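Long-range contact in ASCH domain-containing protein (Enterococcus faecalis, PDB 1T62), which is of unknown function but carries an ASCH domain of the PUA clan, and so may bind RNA: residues Gln41-Gly46 against Phe146-Leu151. Numbering follows the deposited sequence.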
# COMPACT_ATOMS: atom_id res chain seq x y z
N GLN B 41 4.54 -5.98 9.92
CA GLN B 41 5.34 -7.10 10.38
C GLN B 41 5.18 -7.27 11.87
O GLN B 41 5.18 -8.39 12.39
CB GLN B 41 6.81 -6.89 10.04
CG GLN B 41 7.50 -8.13 9.46
CD GLN B 41 7.01 -8.50 8.05
OE1 GLN B 41 7.50 -9.45 7.44
NE2 GLN B 41 6.05 -7.74 7.53
N LEU B 42 5.02 -6.14 12.55
CA LEU B 42 4.83 -6.10 14.00
C LEU B 42 3.57 -6.84 14.42
O LEU B 42 3.50 -7.40 15.51
CB LEU B 42 4.74 -4.65 14.45
CG LEU B 42 5.80 -4.13 15.43
CD1 LEU B 42 7.10 -4.84 15.23
CD2 LEU B 42 5.98 -2.64 15.19
N VAL B 43 2.57 -6.85 13.54
CA VAL B 43 1.31 -7.52 13.83
C VAL B 43 1.40 -9.01 13.57
O VAL B 43 1.09 -9.83 14.45
CB VAL B 43 0.16 -6.89 12.99
CG1 VAL B 43 -1.05 -7.82 12.94
CG2 VAL B 43 -0.24 -5.54 13.59
N VAL B 44 1.84 -9.37 12.37
CA VAL B 44 1.95 -10.77 11.99
C VAL B 44 2.93 -11.53 12.88
O VAL B 44 2.73 -12.71 13.15
CB VAL B 44 2.37 -10.91 10.49
CG1 VAL B 44 1.38 -10.17 9.61
CG2 VAL B 44 3.76 -10.36 10.26
N SER B 45 3.98 -10.85 13.34
CA SER B 45 4.99 -11.48 14.19
C SER B 45 4.51 -11.67 15.62
O SER B 45 5.21 -12.25 16.45
CB SER B 45 6.27 -10.65 14.20
OG SER B 45 6.08 -9.41 14.86
N GLY B 46 3.32 -11.17 15.92
CA GLY B 46 2.77 -11.33 17.25
C GLY B 46 3.21 -10.30 18.25
O GLY B 46 2.85 -10.41 19.43
N PHE B 146 -6.70 -6.97 19.29
CA PHE B 146 -7.01 -8.03 18.36
C PHE B 146 -6.00 -9.17 18.40
O PHE B 146 -4.98 -9.10 19.09
CB PHE B 146 -7.03 -7.45 16.94
CG PHE B 146 -5.77 -6.71 16.59
CD1 PHE B 146 -5.62 -5.36 16.92
CD2 PHE B 146 -4.69 -7.38 16.01
CE1 PHE B 146 -4.42 -4.69 16.68
CE2 PHE B 146 -3.48 -6.71 15.77
CZ PHE B 146 -3.34 -5.37 16.11
N GLU B 147 -6.31 -10.22 17.63
CA GLU B 147 -5.43 -11.37 17.49
C GLU B 147 -5.36 -11.73 16.00
O GLU B 147 -6.37 -11.68 15.30
CB GLU B 147 -5.93 -12.56 18.33
CG GLU B 147 -7.35 -13.07 18.10
CD GLU B 147 -7.73 -14.15 19.13
OE1 GLU B 147 -8.89 -14.62 19.14
OE2 GLU B 147 -6.85 -14.53 19.94
N VAL B 148 -4.16 -12.04 15.51
CA VAL B 148 -4.01 -12.41 14.12
C VAL B 148 -4.66 -13.76 13.94
O VAL B 148 -4.24 -14.78 14.51
CB VAL B 148 -2.54 -12.46 13.69
CG1 VAL B 148 -2.38 -13.30 12.41
CG2 VAL B 148 -2.05 -11.04 13.45
N VAL B 149 -5.70 -13.75 13.12
CA VAL B 149 -6.54 -14.91 12.88
C VAL B 149 -6.28 -15.63 11.55
O VAL B 149 -6.80 -16.70 11.31
CB VAL B 149 -8.02 -14.41 13.02
CG1 VAL B 149 -8.79 -14.60 11.74
CG2 VAL B 149 -8.67 -15.05 14.22
N ASP B 150 -5.44 -15.06 10.70
CA ASP B 150 -5.12 -15.67 9.41
C ASP B 150 -4.05 -14.85 8.68
O ASP B 150 -4.04 -13.63 8.75
CB ASP B 150 -6.39 -15.77 8.56
CG ASP B 150 -6.20 -16.59 7.29
OD1 ASP B 150 -7.21 -16.80 6.57
OD2 ASP B 150 -5.07 -17.04 6.99
N LEU B 151 -3.12 -15.54 8.02
CA LEU B 151 -2.07 -14.88 7.26
C LEU B 151 -2.35 -15.09 5.78
O LEU B 151 -2.87 -16.14 5.39
CB LEU B 151 -0.71 -15.48 7.59
CG LEU B 151 -0.16 -15.34 9.00
CD1 LEU B 151 1.13 -16.12 9.11
CD2 LEU B 151 0.05 -13.87 9.33
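The phenyl ring of F146 meets V43 obliquely: CE2 lies 3.9 Å from V43 CG1, and the neighbouring CZ is 4.0 Å from V43 CG2, so both methyls of the valine approach the CE2-CZ side of the ring. F28 and I85 also touch this aromatic side chain, and a large flat apolar group suits so buried a place between helix and sheet. With chi1 at 53°, the ring leans over to the helix although the bond from CA to CB does not aim there. The CB of V43 is directed toward the strand, and branching there lets both methyls meet the ring while CG1 also touches V148 CG2. V148, itself directed at the helix, is short and branched, which suits so close an approach. Three residues further along the strand, past the classic beta bulge that V149 and D150 form opposite I84, L151 brings CD2 to 3.9 Å from V44 CB; leucine is long enough to reach it from a bond not aimed at the helix. No hydrogen bond crosses the interface. Within the helix end, S45 N and S45 OG approach Q41 O from opposite faces of its carbonyl plane, the hydroxyl at 2.8 Å. G46, with positive phi (85°), ends the helix in a Schellman motif, where a CB would press on S45 O; its N bonds to V43 O. Through V43 and V44 the C-terminal end of helix 33-44 packs on strand 140-151 of the mixed sheet, helix-on-sheet packing in a PUA-like ASCH domain.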